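Local coordinates for putative tetR-family transcriptional regulatory protein (Streptomyces coelicolor, PDB 2DG8) that probably acts as a dimeric TetR-family transcriptional regulator, binding DNA through an N-terminal helix-turn-helix domain under the control of its helical C-terminal domain, at residues T107-Y111 against T124-M128; L19-A23 against R102-L106. All blocks are in the same frame, centred on the assembly; numbering follows the deposited sequence.

In the fold
From the N terminus, helix 10-25 opens interaction 2, which closes a loop of 78 mostly helical residues when the chain returns with helix 101-116. Interaction 1 starts directly afterwards on that same helix and closes a short loop, 12 residues running through the turn into helix 121-135. The two contacts therefore follow in series and neither nest nor cross. Interaction 2 ties the N-terminal DNA-binding region to the C-terminal domain, whereas interaction 1 joins two successive helices within the latter. Their centres lie about 13 Å apart, linked by Glu109 packing on Ile22, and both reach the second subunit.

Interaction 1: T107-Y111 against T124-M128; sequences TQELY and THEWM
Within the all-helical C-terminal domain, Trp127 of helix 121-135 reaches across to Thr107, Leu110 and Tyr111 of the preceding helix 101-116. The axes of the two short segments stay 12.4 Å apart, a separation that suits a residue as large as tryptophan. With CG anti to the backbone N (chi1 -173°), the indole projects toward helix 101-116 and leads with its six-membered ring. Leu110 and Tyr111 meet that ring from opposite sides of its plane. From one comes a methyl, Leu110 CD2, 3.7 Å from Trp127 CE3; from the other, Tyr111 CE2 lies 3.6 Å from Trp127 CZ3. The Tyr111 ring and the six-membered ring of Trp127 are inclined by 38°, their centroids 5.8 Å apart, an oblique pair rather than a stack or a T-shape. At the indole's far edge, near its plane, Thr107 CG2 touches Trp127 CH2 at 3.7 Å.

Thr124, one turn before Trp127, adds its methyl beside the aromatic pair. Thr124 CG2 stands 4.0 Å from Tyr111 CD2, at the edge of the phenol ring, and also meets Leu110 CG. Threonine suits both positions because its two branches can divide the work: the methyls join the apolar packing while the hydroxyls bond elsewhere, Thr107 OG1 to Asp103 O and Thr124 OG1 to Leu160 O of the second subunit. Tyrosine is similarly two-sided, since Tyr111 OH is hydrogen-bonded to Glu152 of helix 141-159. No hydrogen bond joins the two segments themselves. Helix 53-77 also contributes, placing Thr65, Ile68 and Val69 against Trp127. A buried aromatic residue wedged between helices in this way belongs to the core of the helical C-terminal domain of TetR-family regulators, whose helices also build the dimer.

Interaction 2: L19-A23 against R102-L106; sequences LDLIA and RDLVL
Segments 19-23 and 102-106, on helices 10-25 and 101-116, cross nearly at right angles: their axes are inclined by 83° and approach to 9.6 Å, with Ala23 CA and Leu106 CA 5.5 Å apart. Alanine fits this near-crossing because its single methyl allows the backbones to approach: Ala23 CB rests 3.7 Å from Leu106 CD2. Leu106 CD2 also presses against the helical turn itself, 3.5 Å from Leu19 O and near Ala23 N, the two atoms joined by that turn's backbone hydrogen bond. Leu106 CD1 meets Leu19 CG at 4.0 Å, the two side chains crossing about perpendicularly. Ile22 CG2 adds a looser contact to Leu106 CD2, and Phe64 of helix 53-77 also packs on Leu106.

This is the junction between the DNA-binding and C-terminal domains of a TetR-family subunit; in relatives such as TetR, ligand-induced shifts reach the DNA-binding helices largely through the counterpart of helix 53-77, though whether this protein works so is not known. Val105 CG1 touches Ala23 O at 3.6 Å, and that carbonyl, like Ile22 O, accepts a hydrogen bond from Arg116 of the second subunit.

On the more exposed side of the contact, Arg102 forms a salt bridge to Asp20. Its chain extends away from its own backbone N (chi1 167°) before bending at chi2 past Ala23 CB. Arg102 NH2 (2.8 Å) and Arg102 NH1 (2.9 Å) both donate to Asp20 OD2, which lies at the guanidinium edge, near its plane: NH1 nearly along the C-O axis, NH2 on the anti side and from the other face of the carboxylate. The Asp20 carboxylate and Arg102 guanidinium planes stand 77° apart, and both bonds are bent. Arginine's long chain suits this reach, and Arg102 NH1 also lies against Leu19 CB.

Interaction 1: T107-Y111 against T124-M128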
ATOM      1  N   THR A 107       3.976   3.066   6.892  1.00 26.07           N
ATOM      2  CA  THR A 107       3.062   2.014   6.491  1.00 28.94           C
ATOM      3  C   THR A 107       3.523   1.463   5.140  1.00 27.62           C
ATOM      4  O   THR A 107       3.640   0.254   4.957  1.00 27.49           O
ATOM      5  CB  THR A 107       1.603   2.539   6.335  1.00 27.18           C
ATOM      6  OG1 THR A 107       1.135   3.051   7.584  1.00 29.04           O
ATOM      7  CG2 THR A 107       0.681   1.427   5.893  1.00 25.60           C
ATOM      8  N   GLN A 108       3.788   2.352   4.190  1.00 29.81           N
ATOM      9  CA  GLN A 108       4.217   1.898   2.871  1.00 30.57           C
ATOM     10  C   GLN A 108       5.595   1.234   2.895  1.00 30.88           C
ATOM     11  O   GLN A 108       5.844   0.298   2.136  1.00 32.95           O
ATOM     12  CB  GLN A 108       4.198   3.062   1.873  1.00 30.27           C
ATOM     13  CG  GLN A 108       2.805   3.676   1.698  1.00 31.27           C
ATOM     14  CD  GLN A 108       1.755   2.651   1.279  1.00 33.70           C
ATOM     15  OE1 GLN A 108       0.623   2.687   1.747  1.00 36.95           O
ATOM     16  NE2 GLN A 108       2.126   1.745   0.389  1.00 32.86           N
ATOM     17  N   GLU A 109       6.492   1.707   3.753  1.00 28.86           N
ATOM     18  CA  GLU A 109       7.816   1.088   3.832  1.00 30.34           C
ATOM     19  C   GLU A 109       7.624  -0.351   4.273  1.00 30.34           C
ATOM     20  O   GLU A 109       8.179  -1.272   3.676  1.00 32.56           O
ATOM     21  CB  GLU A 109       8.719   1.820   4.840  1.00 26.13           C
ATOM     22  CG  GLU A 109       9.311   3.125   4.329  1.00 29.89           C
ATOM     23  CD  GLU A 109      10.434   2.919   3.311  1.00 35.98           C
ATOM     24  OE1 GLU A 109      10.878   1.766   3.129  1.00 41.10           O
ATOM     25  OE2 GLU A 109      10.891   3.913   2.701  1.00 33.84           O
ATOM     26  N   LEU A 110       6.820  -0.546   5.314  1.00 31.04           N
ATOM     27  CA  LEU A 110       6.578  -1.886   5.824  1.00 33.11           C
ATOM     28  C   LEU A 110       6.012  -2.813   4.759  1.00 33.87           C
ATOM     29  O   LEU A 110       6.469  -3.945   4.611  1.00 35.50           O
ATOM     30  CB  LEU A 110       5.627  -1.851   7.026  1.00 29.91           C
ATOM     31  CG  LEU A 110       5.213  -3.241   7.512  1.00 30.69           C
ATOM     32  CD1 LEU A 110       6.444  -4.077   7.795  1.00 31.23           C
ATOM     33  CD2 LEU A 110       4.349  -3.117   8.755  1.00 30.79           C
ATOM     34  N   TYR A 111       5.015  -2.336   4.024  1.00 34.72           N
ATOM     35  CA  TYR A 111       4.397  -3.140   2.970  1.00 35.44           C
ATOM     36  C   TYR A 111       5.401  -3.569   1.899  1.00 35.51           C
ATOM     37  O   TYR A 111       5.324  -4.687   1.391  1.00 34.91           O
ATOM     38  CB  TYR A 111       3.243  -2.367   2.323  1.00 35.43           C
ATOM     39  CG  TYR A 111       2.036  -2.211   3.213  1.00 37.24           C
ATOM     40  CD1 TYR A 111       0.976  -1.386   2.847  1.00 36.60           C
ATOM     41  CD2 TYR A 111       1.948  -2.897   4.424  1.00 36.75           C
ATOM     42  CE1 TYR A 111      -0.141  -1.248   3.667  1.00 36.69           C
ATOM     43  CE2 TYR A 111       0.847  -2.767   5.242  1.00 35.40           C
ATOM     44  CZ  TYR A 111      -0.193  -1.945   4.865  1.00 36.55           C
ATOM     45  OH  TYR A 111      -1.279  -1.827   5.688  1.00 31.59           O
ATOM     46  N   THR A 124       2.842  -7.994   9.095  1.00 38.84           N
ATOM     47  CA  THR A 124       1.602  -7.515   8.500  1.00 38.07           C
ATOM     48  C   THR A 124       0.423  -8.418   8.870  1.00 36.97           C
ATOM     49  O   THR A 124      -0.693  -7.939   9.083  1.00 37.26           O
ATOM     50  CB  THR A 124       1.735  -7.385   6.958  1.00 38.56           C
ATOM     51  OG1 THR A 124       2.358  -8.556   6.420  1.00 39.42           O
ATOM     52  CG2 THR A 124       2.589  -6.173   6.602  1.00 39.63           C
ATOM     53  N   HIS A 125       0.670  -9.721   8.976  1.00 38.10           N
ATOM     54  CA  HIS A 125      -0.390 -10.668   9.327  1.00 36.47           C
ATOM     55  C   HIS A 125      -0.896 -10.381  10.743  1.00 37.66           C
ATOM     56  O   HIS A 125      -2.103 -10.382  10.997  1.00 35.58           O
ATOM     57  CB  HIS A 125       0.130 -12.108   9.268  1.00 38.57           C
ATOM     58  CG  HIS A 125      -0.951 -13.143   9.352  1.00 39.64           C
ATOM     59  ND1 HIS A 125      -1.527 -13.714   8.234  1.00 41.19           N
ATOM     60  CD2 HIS A 125      -1.576 -13.697  10.418  1.00 39.11           C
ATOM     61  CE1 HIS A 125      -2.456 -14.573   8.609  1.00 42.79           C
ATOM     62  NE2 HIS A 125      -2.506 -14.582   9.932  1.00 42.87           N
ATOM     63  N   GLU A 126       0.035 -10.141  11.662  1.00 37.45           N
ATOM     64  CA  GLU A 126      -0.306  -9.852  13.053  1.00 36.83           C
ATOM     65  C   GLU A 126      -0.973  -8.480  13.160  1.00 36.72           C
ATOM     66  O   GLU A 126      -1.816  -8.252  14.026  1.00 35.93           O
ATOM     67  CB  GLU A 126       0.960  -9.899  13.915  1.00 37.22           C
ATOM     68  CG  GLU A 126       0.759  -9.527  15.374  1.00 40.03           C
ATOM     69  CD  GLU A 126      -0.181 -10.463  16.107  1.00 42.60           C
ATOM     70  OE1 GLU A 126      -0.557 -11.515  15.535  1.00 43.23           O
ATOM     71  OE2 GLU A 126      -0.540 -10.148  17.266  1.00 43.04           O
ATOM     72  N   TRP A 127      -0.591  -7.570  12.268  1.00 35.17           N
ATOM     73  CA  TRP A 127      -1.173  -6.228  12.240  1.00 34.88           C
ATOM     74  C   TRP A 127      -2.652  -6.351  11.813  1.00 33.42           C
ATOM     75  O   TRP A 127      -3.554  -5.841  12.474  1.00 33.97           O
ATOM     76  CB  TRP A 127      -0.397  -5.343  11.243  1.00 33.28           C
ATOM     77  CG  TRP A 127      -0.791  -3.888  11.240  1.00 32.23           C
ATOM     78  CD1 TRP A 127      -1.722  -3.288  12.038  1.00 33.09           C
ATOM     79  CD2 TRP A 127      -0.286  -2.858  10.374  1.00 32.83           C
ATOM     80  NE1 TRP A 127      -1.833  -1.952  11.726  1.00 33.39           N
ATOM     81  CE2 TRP A 127      -0.966  -1.660  10.706  1.00 32.83           C
ATOM     82  CE3 TRP A 127       0.673  -2.832   9.351  1.00 31.69           C
ATOM     83  CZ2 TRP A 127      -0.722  -0.446  10.048  1.00 31.08           C
ATOM     84  CZ3 TRP A 127       0.923  -1.624   8.696  1.00 35.37           C
ATOM     85  CH2 TRP A 127       0.222  -0.445   9.049  1.00 36.06           C
ATOM     86  N   MET A 128      -2.893  -7.055  10.716  1.00 34.09           N
ATOM     87  CA  MET A 128      -4.257  -7.232  10.226  1.00 36.97           C
ATOM     88  C   MET A 128      -5.143  -7.937  11.249  1.00 35.59           C
ATOM     89  O   MET A 128      -6.325  -7.628  11.372  1.00 35.94           O
ATOM     90  CB  MET A 128      -4.255  -8.030   8.919  1.00 37.72           C
ATOM     91  CG  MET A 128      -3.623  -7.305   7.745  1.00 41.57           C
ATOM     92  SD  MET A 128      -3.748  -8.272   6.221  1.00 47.92           S
ATOM     93  CE  MET A 128      -2.396  -9.394   6.407  1.00 45.94           C
TER

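Interaction 2: L19-A23 against R102-L106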
ATOM      1  N   LEU A  19      12.712   4.268  13.432  1.00 28.40           N
ATOM      2  CA  LEU A  19      11.466   4.625  12.755  1.00 32.07           C
ATOM      3  C   LEU A  19      11.622   5.998  12.098  1.00 31.96           C
ATOM      4  O   LEU A  19      11.250   6.176  10.944  1.00 31.72           O
ATOM      5  CB  LEU A  19      10.314   4.636  13.772  1.00 33.32           C
ATOM      6  CG  LEU A  19       9.215   3.565  13.688  1.00 34.24           C
ATOM      7  CD1 LEU A  19       9.640   2.349  12.878  1.00 28.66           C
ATOM      8  CD2 LEU A  19       8.828   3.183  15.105  1.00 36.41           C
ATOM      9  N   ASP A  20      12.174   6.960  12.838  1.00 32.49           N
ATOM     10  CA  ASP A  20      12.413   8.300  12.306  1.00 33.83           C
ATOM     11  C   ASP A  20      13.265   8.171  11.039  1.00 35.01           C
ATOM     12  O   ASP A  20      12.934   8.730   9.995  1.00 36.45           O
ATOM     13  CB  ASP A  20      13.187   9.162  13.318  1.00 34.75           C
ATOM     14  CG  ASP A  20      12.347   9.585  14.514  1.00 41.47           C
ATOM     15  OD1 ASP A  20      12.941  10.088  15.494  1.00 43.07           O
ATOM     16  OD2 ASP A  20      11.105   9.430  14.479  1.00 42.67           O
ATOM     17  N   LEU A  21      14.372   7.437  11.153  1.00 34.32           N
ATOM     18  CA  LEU A  21      15.290   7.226  10.039  1.00 34.06           C
ATOM     19  C   LEU A  21      14.588   6.643   8.812  1.00 33.80           C
ATOM     20  O   LEU A  21      14.714   7.176   7.713  1.00 33.56           O
ATOM     21  CB  LEU A  21      16.440   6.307  10.484  1.00 34.24           C
ATOM     22  CG  LEU A  21      17.590   5.980   9.519  1.00 36.25           C
ATOM     23  CD1 LEU A  21      17.105   5.048   8.416  1.00 39.94           C
ATOM     24  CD2 LEU A  21      18.148   7.274   8.928  1.00 37.48           C
ATOM     25  N   ILE A  22      13.848   5.553   8.993  1.00 34.50           N
ATOM     26  CA  ILE A  22      13.151   4.934   7.866  1.00 35.56           C
ATOM     27  C   ILE A  22      12.159   5.914   7.235  1.00 37.77           C
ATOM     28  O   ILE A  22      12.114   6.068   6.010  1.00 35.71           O
ATOM     29  CB  ILE A  22      12.406   3.641   8.307  1.00 36.26           C
ATOM     30  CG1 ILE A  22      13.423   2.572   8.723  1.00 35.01           C
ATOM     31  CG2 ILE A  22      11.533   3.105   7.167  1.00 31.51           C
ATOM     32  CD1 ILE A  22      12.789   1.308   9.275  1.00 37.25           C
ATOM     33  N   ALA A  23      11.375   6.591   8.072  1.00 38.38           N
ATOM     34  CA  ALA A  23      10.386   7.552   7.577  1.00 38.88           C
ATOM     35  C   ALA A  23      11.031   8.672   6.757  1.00 39.65           C
ATOM     36  O   ALA A  23      10.549   9.025   5.688  1.00 38.94           O
ATOM     37  CB  ALA A  23       9.613   8.147   8.742  1.00 34.43           C
ATOM     38  N   ARG A 102       4.193  10.874   7.997  1.00 36.08           N
ATOM     39  CA  ARG A 102       5.195   9.967   8.564  1.00 35.82           C
ATOM     40  C   ARG A 102       4.591   8.571   8.710  1.00 34.51           C
ATOM     41  O   ARG A 102       5.223   7.576   8.372  1.00 33.98           O
ATOM     42  CB  ARG A 102       5.652  10.477   9.933  1.00 37.88           C
ATOM     43  CG  ARG A 102       6.456   9.479  10.760  1.00 39.94           C
ATOM     44  CD  ARG A 102       6.102   9.621  12.235  1.00 44.16           C
ATOM     45  NE  ARG A 102       6.829   8.688  13.095  1.00 44.85           N
ATOM     46  CZ  ARG A 102       8.131   8.764  13.349  1.00 49.14           C
ATOM     47  NH1 ARG A 102       8.704   7.868  14.145  1.00 47.71           N
ATOM     48  NH2 ARG A 102       8.861   9.739  12.815  1.00 48.20           N
ATOM     49  N   ASP A 103       3.364   8.501   9.215  1.00 33.96           N
ATOM     50  CA  ASP A 103       2.693   7.218   9.381  1.00 33.30           C
ATOM     51  C   ASP A 103       2.395   6.564   8.024  1.00 33.63           C
ATOM     52  O   ASP A 103       2.560   5.351   7.855  1.00 32.81           O
ATOM     53  CB  ASP A 103       1.412   7.400  10.196  1.00 34.53           C
ATOM     54  CG  ASP A 103       1.696   7.684  11.668  1.00 36.23           C
ATOM     55  OD1 ASP A 103       0.741   7.954  12.430  1.00 36.61           O
ATOM     56  OD2 ASP A 103       2.885   7.627  12.064  1.00 38.80           O
ATOM     57  N   LEU A 104       1.965   7.368   7.057  1.00 32.44           N
ATOM     58  CA  LEU A 104       1.678   6.854   5.723  1.00 31.61           C
ATOM     59  C   LEU A 104       2.954   6.260   5.119  1.00 30.06           C
ATOM     60  O   LEU A 104       2.932   5.177   4.547  1.00 29.44           O
ATOM     61  CB  LEU A 104       1.156   7.981   4.825  1.00 31.97           C
ATOM     62  CG  LEU A 104       1.005   7.687   3.333  1.00 35.64           C
ATOM     63  CD1 LEU A 104      -0.079   6.624   3.100  1.00 33.52           C
ATOM     64  CD2 LEU A 104       0.664   8.992   2.610  1.00 37.46           C
ATOM     65  N   VAL A 105       4.061   6.984   5.242  1.00 28.85           N
ATOM     66  CA  VAL A 105       5.344   6.519   4.709  1.00 29.94           C
ATOM     67  C   VAL A 105       5.827   5.235   5.401  1.00 28.01           C
ATOM     68  O   VAL A 105       6.284   4.303   4.737  1.00 30.43           O
ATOM     69  CB  VAL A 105       6.434   7.637   4.844  1.00 32.49           C
ATOM     70  CG1 VAL A 105       7.811   7.104   4.455  1.00 31.46           C
ATOM     71  CG2 VAL A 105       6.068   8.817   3.962  1.00 29.16           C
ATOM     72  N   LEU A 106       5.712   5.176   6.727  1.00 28.86           N
ATOM     73  CA  LEU A 106       6.145   3.987   7.470  1.00 26.61           C
ATOM     74  C   LEU A 106       5.261   2.802   7.090  1.00 27.53           C
ATOM     75  O   LEU A 106       5.733   1.667   6.963  1.00 26.62           O
ATOM     76  CB  LEU A 106       6.091   4.248   8.979  1.00 27.99           C
ATOM     77  CG  LEU A 106       7.147   5.238   9.519  1.00 29.87           C
ATOM     78  CD1 LEU A 106       6.919   5.512  11.018  1.00 26.35           C
ATOM     79  CD2 LEU A 106       8.547   4.665   9.291  1.00 29.59           C
TER